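Local coordinates for protein beta sliding clamp (Borrelia burgdorferi, PDB 6DJ8) that encircles DNA as a ring-shaped head-to-tail homodimer and probably tethers DNA polymerases and other proteins to it, giving them processivity, at residues V352-V357 / H385-M390; E342-N347 / N371-S376; G285-R290 / S361-Q366. One frame throughout, in Å; residues are numbered along the deposited sequence.

Contact 1 (V352-V357 / H385-M390); sequences VEAISV and HLIMPM
A354 meets H385 and I387 in a buried helix-on-sheet contact of the C-terminal domain. Helix 348-355 lies against strand 383-387, and no hydrogen bond crosses between them. A354 CA and H385 CA are 7.3 Å apart. The small methyl group of A354 is consistent with this close approach.

A354 CB lies 3.4 Å from H385 CD2. It is almost as close to the next ring atom, at 3.5 Å from H385 NE2. The methyl approaches the CD2 and NE2 atoms of the ring obliquely. H385 turns its ring toward the helix with CG anti to the backbone N (chi1 -169°). The other ring nitrogen, H385 ND1, bonds to S204 OG, which helps fix the ring's rotation. F169 also meets the ring, with the two planes about 30° apart.

I387 is two residues along the strand and adds a lighter touch. Its CD1 is 4.2 Å from A354 CB. I387 CD1 also sits at the edge of the H385 ring, in its plane, 3.9 Å from H385 CD2. Ring and branched chain therefore receive the alanine together.

S356 OG donates to E353 O at 2.8 Å, from 34° out of the carbonyl plane. V357 N bonds to A354 O at 3.1 Å. E353 itself forms a salt bridge with R202.

Further on, M388 and M390 pack against the bound peptide natural product, so the segment leaves the helix contact for the ligand site. Strand 383-387 lies between strands 202-211 and 373-376 in a sheet shared with the central domain. L375 also touches A354, and I355 turns to L291 of helix 284-294.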
# COMPACT_ATOMS: atom_id res chain seq x y z
N VAL A 352 -21.14 -1.13 6.23
CA VAL A 352 -20.03 -0.18 6.31
C VAL A 352 -19.92 0.62 5.02
O VAL A 352 -19.74 1.84 5.05
CB VAL A 352 -18.70 -0.92 6.60
CG1 VAL A 352 -17.51 0.01 6.41
CG2 VAL A 352 -18.71 -1.53 8.02
N GLU A 353 -19.99 -0.06 3.87
CA GLU A 353 -19.91 0.67 2.60
C GLU A 353 -21.00 1.72 2.51
O GLU A 353 -20.76 2.84 2.05
CB GLU A 353 -20.03 -0.28 1.41
CG GLU A 353 -18.81 -0.42 0.60
CD GLU A 353 -19.12 -0.95 -0.79
OE1 GLU A 353 -18.52 -0.42 -1.77
OE2 GLU A 353 -19.97 -1.87 -0.89
N ALA A 354 -22.22 1.36 2.91
CA ALA A 354 -23.32 2.30 2.78
C ALA A 354 -23.12 3.49 3.71
O ALA A 354 -23.17 4.65 3.27
CB ALA A 354 -24.66 1.59 3.05
N ILE A 355 -22.83 3.24 4.98
CA ILE A 355 -22.78 4.39 5.87
C ILE A 355 -21.58 5.28 5.57
O ILE A 355 -21.59 6.47 5.92
CB ILE A 355 -22.78 3.96 7.35
CG1 ILE A 355 -21.43 3.37 7.73
CG2 ILE A 355 -23.92 2.99 7.62
CD1 ILE A 355 -21.38 2.98 9.19
N SER A 356 -20.57 4.77 4.86
CA SER A 356 -19.41 5.59 4.55
C SER A 356 -19.73 6.72 3.58
O SER A 356 -18.92 7.64 3.44
CB SER A 356 -18.27 4.73 3.99
OG SER A 356 -18.50 4.45 2.60
N VAL A 357 -20.88 6.70 2.91
CA VAL A 357 -21.21 7.82 2.02
C VAL A 357 -22.08 8.86 2.70
O VAL A 357 -22.32 9.92 2.10
CB VAL A 357 -21.85 7.32 0.71
CG1 VAL A 357 -20.98 6.23 0.08
CG2 VAL A 357 -23.28 6.82 0.94
N HIS A 385 -31.05 4.20 0.92
CA HIS A 385 -30.27 2.98 0.75
C HIS A 385 -30.93 1.83 1.50
O HIS A 385 -31.28 1.95 2.69
CB HIS A 385 -28.82 3.15 1.22
CG HIS A 385 -27.94 2.01 0.82
ND1 HIS A 385 -27.42 1.88 -0.45
CD2 HIS A 385 -27.55 0.90 1.50
CE1 HIS A 385 -26.70 0.77 -0.52
NE2 HIS A 385 -26.76 0.16 0.65
N LEU A 386 -31.10 0.72 0.80
CA LEU A 386 -31.76 -0.47 1.31
C LEU A 386 -30.76 -1.61 1.36
O LEU A 386 -29.95 -1.76 0.44
CB LEU A 386 -32.95 -0.85 0.42
CG LEU A 386 -34.00 0.24 0.16
CD1 LEU A 386 -35.06 -0.26 -0.83
CD2 LEU A 386 -34.68 0.71 1.46
N ILE A 387 -30.84 -2.40 2.42
CA ILE A 387 -30.00 -3.58 2.59
C ILE A 387 -30.90 -4.72 3.02
O ILE A 387 -31.59 -4.63 4.04
CB ILE A 387 -28.88 -3.35 3.62
CG1 ILE A 387 -28.02 -2.16 3.21
CG2 ILE A 387 -28.04 -4.61 3.76
CD1 ILE A 387 -27.02 -1.72 4.28
N MET A 388 -30.89 -5.80 2.25
CA MET A 388 -31.66 -6.98 2.64
C MET A 388 -30.93 -7.69 3.78
O MET A 388 -29.71 -7.86 3.72
CB MET A 388 -31.87 -7.92 1.45
CG MET A 388 -32.93 -9.00 1.69
SD MET A 388 -34.61 -8.34 1.89
CE MET A 388 -35.59 -9.84 2.09
N PRO A 389 -31.63 -8.06 4.85
CA PRO A 389 -30.97 -8.81 5.92
C PRO A 389 -30.57 -10.19 5.45
O PRO A 389 -31.13 -10.75 4.50
CB PRO A 389 -32.03 -8.88 7.03
CG PRO A 389 -33.34 -8.77 6.31
CD PRO A 389 -33.04 -7.81 5.18
N MET A 390 -29.58 -10.74 6.14
CA MET A 390 -29.20 -12.13 5.96
C MET A 390 -30.04 -13.02 6.88
O MET A 390 -30.54 -12.57 7.91
CB MET A 390 -27.71 -12.32 6.28
CG MET A 390 -26.79 -11.58 5.31
SD MET A 390 -25.05 -11.67 5.79
CE MET A 390 -24.79 -13.44 5.79

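Contact 2 (E342-N347 / N371-S376); sequences EVMAIN and NVLKLS
Between the two segments no ring or other flat group meets another where L373 touches M344 and I346; there are no faces to stack, and the touching groups are methyls and a thioether. The contact joins two antiparallel sheets packed together in the C-terminal domain of the DNA polymerase III beta subunit. Strand 342-347 belongs to one sheet and strand 373-376 to the other. The backbones stay well apart, with I346 CA 9.0 Å from L373 CA, and side chains fill the gap.

L373 divides its two methyls between two partners. CD1 goes to the methionine, 3.8 Å from M344 SD and 3.9 Å from M344 CE. The chain of M344 starts between its own backbone N and carbonyl carbon (chi1 63°). It runs straight at chi2 and bends at chi3 (65°), which lays the sulfur and the terminal methyl along the same leucine branch. F367 of strand 362-367 packs on both M344 and L373.

Each strand also leads to a neighbouring feature. N347 is the N-cap of helix 348-355, and its OD1 accepts from Y350 N. N371 and V372 pack on the bound peptide at the ligand site.

The second methyl of the leucine faces the isoleucine. The side chains of I346 and L373 cross at about a right angle, and I346 CD1 ends 3.6 Å from L373 CD2.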
# COMPACT_ATOMS: atom_id res chain seq x y z
N GLU A 342 -35.77 -6.55 18.19
CA GLU A 342 -35.53 -7.14 16.87
C GLU A 342 -34.08 -7.56 16.76
O GLU A 342 -33.18 -6.76 17.00
CB GLU A 342 -35.87 -6.14 15.76
CG GLU A 342 -37.36 -5.82 15.65
CD GLU A 342 -38.19 -7.01 15.21
OE1 GLU A 342 -37.79 -7.71 14.25
OE2 GLU A 342 -39.24 -7.25 15.83
N VAL A 343 -33.87 -8.82 16.38
CA VAL A 343 -32.55 -9.37 16.12
C VAL A 343 -32.48 -9.70 14.64
O VAL A 343 -33.40 -10.30 14.10
CB VAL A 343 -32.26 -10.61 16.98
CG1 VAL A 343 -30.83 -11.09 16.73
CG2 VAL A 343 -32.50 -10.33 18.46
N MET A 344 -31.40 -9.28 14.00
CA MET A 344 -31.25 -9.55 12.55
C MET A 344 -29.77 -9.65 12.18
O MET A 344 -28.95 -9.10 12.87
CB MET A 344 -31.85 -8.40 11.75
CG MET A 344 -31.13 -7.13 12.00
SD MET A 344 -31.63 -5.84 10.92
CE MET A 344 -33.33 -5.64 11.44
N ALA A 345 -29.51 -10.36 11.11
CA ALA A 345 -28.17 -10.49 10.57
C ALA A 345 -28.07 -9.64 9.31
O ALA A 345 -29.02 -9.55 8.53
CB ALA A 345 -27.83 -11.95 10.26
N ILE A 346 -26.90 -9.02 9.12
CA ILE A 346 -26.66 -8.14 7.99
C ILE A 346 -25.21 -8.31 7.55
O ILE A 346 -24.34 -8.64 8.35
CB ILE A 346 -26.94 -6.67 8.33
CG1 ILE A 346 -26.97 -5.82 7.07
CG2 ILE A 346 -25.92 -6.12 9.30
CD1 ILE A 346 -27.40 -4.39 7.31
N ASN A 347 -24.98 -8.12 6.25
CA ASN A 347 -23.63 -8.12 5.68
C ASN A 347 -22.89 -6.87 6.14
O ASN A 347 -23.23 -5.75 5.74
CB ASN A 347 -23.74 -8.17 4.16
CG ASN A 347 -22.39 -8.24 3.47
OD1 ASN A 347 -21.49 -7.46 3.77
ND2 ASN A 347 -22.26 -9.15 2.51
N ASN A 371 -37.76 -7.61 7.44
CA ASN A 371 -37.77 -7.03 6.08
C ASN A 371 -36.54 -6.16 5.83
O ASN A 371 -35.72 -6.02 6.73
CB ASN A 371 -39.10 -6.39 5.72
CG ASN A 371 -39.73 -7.16 4.59
OD1 ASN A 371 -39.39 -6.95 3.43
ND2 ASN A 371 -40.57 -8.13 4.93
N VAL A 372 -36.49 -5.54 4.65
CA VAL A 372 -35.39 -4.71 4.21
C VAL A 372 -35.09 -3.63 5.24
O VAL A 372 -35.99 -2.99 5.80
CB VAL A 372 -35.73 -4.11 2.84
CG1 VAL A 372 -36.94 -3.20 2.95
CG2 VAL A 372 -34.59 -3.37 2.28
N LEU A 373 -33.80 -3.41 5.48
CA LEU A 373 -33.32 -2.31 6.29
C LEU A 373 -33.16 -1.07 5.40
O LEU A 373 -32.58 -1.15 4.31
CB LEU A 373 -31.97 -2.68 6.91
CG LEU A 373 -31.55 -2.05 8.23
CD1 LEU A 373 -32.47 -2.55 9.31
CD2 LEU A 373 -30.11 -2.39 8.54
N LYS A 374 -33.68 0.06 5.86
CA LYS A 374 -33.60 1.30 5.11
C LYS A 374 -32.71 2.28 5.84
O LYS A 374 -32.89 2.54 7.03
CB LYS A 374 -34.98 1.92 4.90
CG LYS A 374 -34.93 3.30 4.24
CD LYS A 374 -36.33 3.72 3.77
CE LYS A 374 -37.05 4.54 4.83
NZ LYS A 374 -36.28 5.72 5.27
N LEU A 375 -31.72 2.81 5.12
CA LEU A 375 -30.80 3.81 5.63
C LEU A 375 -31.05 5.14 4.94
O LEU A 375 -31.12 5.19 3.71
CB LEU A 375 -29.34 3.40 5.40
CG LEU A 375 -28.64 2.40 6.30
CD1 LEU A 375 -29.48 1.19 6.54
CD2 LEU A 375 -27.24 2.02 5.68
N SER A 376 -31.11 6.21 5.73
CA SER A 376 -31.30 7.53 5.18
C SER A 376 -30.72 8.56 6.14
O SER A 376 -30.47 8.28 7.32
CB SER A 376 -32.79 7.82 4.94
OG SER A 376 -33.51 7.57 6.12

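Contact 3 (G285-R290 / S361-Q366); sequences GILKDR and SKIEIQ
L287 leaves its helix with CG swung away from the backbone N and beside the carbonyl carbon (chi1 -177°), and extends toward I363 and I365. I365 answers with CG1 beside its backbone N and anti to its carbonyl carbon (chi1 -59°), which carries CD1 out to the leucine. The two side chains meet tip to tip, with L287 CD2 4.2 Å from I365 CD1. The same leucine methyl is 4.2 Å from I363 CG2. One methyl thus touches two isoleucines that lie on the same side of the strand. The contact is light, and L287 CA stays 9.1 Å from I363 CA.

This is helix-on-sheet packing in the C-terminal domain. Helix 284-294 covers strand 362-367, as in the other domains of this family, where helices line the inside of the ring and sheets form the outside. F351 of helix 348-355 touches both L287 and I365. I355 of that helix packs on I363.

A water joins the two segments near the start of the helix. It accepts from G285 N at 2.8 Å and donates to S361 O at 2.6 Å. The amide is in the first turn, where no earlier helix carbonyl can serve it, and the water takes that place.

D289 and R290 pair within the helix. R290 NH1 forms a salt bridge with D289 OD1 at 2.7 Å, meeting the oxygen 50° out of the carboxylate plane. R293 NE also reaches D289 OD1, so this oxygen is shared by two arginines. I286 CG2 lies 4.2 Å above one face of the R290 guanidinium, over its centre. F95 of the second subunit makes a cation-pi contact with R290.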
# COMPACT_ATOMS: atom_id res chain seq x y z
N GLY A 285 -20.56 8.76 13.48
CA GLY A 285 -19.16 8.52 13.77
C GLY A 285 -18.95 7.36 14.72
O GLY A 285 -18.04 6.55 14.54
N ILE A 286 -19.81 7.25 15.73
CA ILE A 286 -19.69 6.15 16.69
C ILE A 286 -20.11 4.83 16.06
O ILE A 286 -19.50 3.79 16.30
CB ILE A 286 -20.48 6.49 17.97
CG1 ILE A 286 -19.65 7.46 18.81
CG2 ILE A 286 -20.79 5.23 18.76
CD1 ILE A 286 -20.41 8.59 19.38
N LEU A 287 -21.15 4.86 15.22
CA LEU A 287 -21.48 3.65 14.47
C LEU A 287 -20.29 3.19 13.64
O LEU A 287 -19.93 2.01 13.66
CB LEU A 287 -22.70 3.90 13.57
CG LEU A 287 -23.12 2.65 12.80
CD1 LEU A 287 -23.32 1.49 13.78
CD2 LEU A 287 -24.42 2.95 12.03
N LYS A 288 -19.65 4.12 12.91
CA LYS A 288 -18.50 3.73 12.08
C LYS A 288 -17.39 3.11 12.93
O LYS A 288 -16.84 2.07 12.57
CB LYS A 288 -17.94 4.93 11.32
CG LYS A 288 -18.74 5.39 10.13
CD LYS A 288 -17.89 6.35 9.30
CE LYS A 288 -18.70 7.54 8.85
NZ LYS A 288 -17.86 8.57 8.20
N ASP A 289 -17.07 3.74 14.06
CA ASP A 289 -15.98 3.26 14.91
C ASP A 289 -16.27 1.85 15.42
O ASP A 289 -15.40 0.97 15.38
CB ASP A 289 -15.79 4.24 16.07
CG ASP A 289 -14.87 3.70 17.14
OD1 ASP A 289 -15.34 2.96 18.02
OD2 ASP A 289 -13.67 4.01 17.10
N ARG A 290 -17.50 1.61 15.88
CA ARG A 290 -17.85 0.31 16.46
C ARG A 290 -17.91 -0.78 15.41
O ARG A 290 -17.55 -1.94 15.68
CB ARG A 290 -19.19 0.40 17.20
CG ARG A 290 -19.17 1.37 18.38
CD ARG A 290 -17.97 1.17 19.31
NE ARG A 290 -18.17 1.89 20.58
CZ ARG A 290 -17.72 3.11 20.83
NH1 ARG A 290 -17.01 3.76 19.92
NH2 ARG A 290 -17.95 3.68 22.01
N SER A 361 -24.62 14.11 10.83
CA SER A 361 -24.18 13.72 12.17
C SER A 361 -24.80 12.40 12.60
O SER A 361 -24.15 11.59 13.26
CB SER A 361 -24.53 14.82 13.18
OG SER A 361 -23.70 14.75 14.32
N LYS A 362 -26.07 12.19 12.25
CA LYS A 362 -26.81 11.00 12.63
C LYS A 362 -27.32 10.30 11.38
O LYS A 362 -27.38 10.89 10.29
CB LYS A 362 -27.97 11.36 13.57
CG LYS A 362 -27.50 12.18 14.77
CD LYS A 362 -28.32 11.91 16.01
CE LYS A 362 -27.76 12.65 17.24
NZ LYS A 362 -26.87 11.75 18.07
N ILE A 363 -27.70 9.04 11.53
CA ILE A 363 -28.25 8.25 10.44
C ILE A 363 -29.55 7.60 10.90
O ILE A 363 -29.64 7.13 12.04
CB ILE A 363 -27.24 7.20 9.94
CG1 ILE A 363 -27.79 6.43 8.74
CG2 ILE A 363 -26.88 6.24 11.06
CD1 ILE A 363 -26.79 5.40 8.17
N GLU A 364 -30.55 7.58 10.03
CA GLU A 364 -31.80 6.88 10.32
C GLU A 364 -31.70 5.46 9.79
O GLU A 364 -31.29 5.25 8.64
CB GLU A 364 -33.00 7.60 9.71
CG GLU A 364 -33.01 9.11 9.90
CD GLU A 364 -34.12 9.78 9.09
OE1 GLU A 364 -34.05 9.74 7.85
OE2 GLU A 364 -35.05 10.35 9.69
N ILE A 365 -32.04 4.49 10.62
CA ILE A 365 -32.09 3.08 10.25
C ILE A 365 -33.47 2.58 10.63
O ILE A 365 -33.82 2.55 11.82
CB ILE A 365 -31.00 2.25 10.92
CG1 ILE A 365 -29.61 2.80 10.57
CG2 ILE A 365 -31.14 0.79 10.51
CD1 ILE A 365 -28.49 2.26 11.44
N GLN A 366 -34.26 2.20 9.63
CA GLN A 366 -35.65 1.82 9.83
C GLN A 366 -35.91 0.51 9.11
O GLN A 366 -35.27 0.20 8.10
CB GLN A 366 -36.58 2.90 9.31
CG GLN A 366 -36.23 4.28 9.83
CD GLN A 366 -37.02 5.38 9.17
OE1 GLN A 366 -37.79 5.13 8.25
NE2 GLN A 366 -36.86 6.60 9.66
O HOH W 1 -21.70 11.25 13.93

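All three contacts are buried within the C-terminal domain, with no direct hydrogen bond crossing any of them. Contacts 2 and 3 are aliphatic or thioether packing, and contact 1 sets a methyl against an imidazole. Contacts 1 and 3 each set a helix on the same large sheet; contact 2 joins that sheet to another. Strands 383-387, 373-376 and 362-367 are neighbours. H385 O to L375 N ties contact 1 to contact 2 at 2.6 Å, and K374 N to Q366 O ties contact 2 to contact 3. I355 of contact 1's helix also reaches L287 and K288. Contact 3 alone has a bridging water. Contacts 1 and 2 border the peptide site, whereas contact 3 has R290 facing the second subunit.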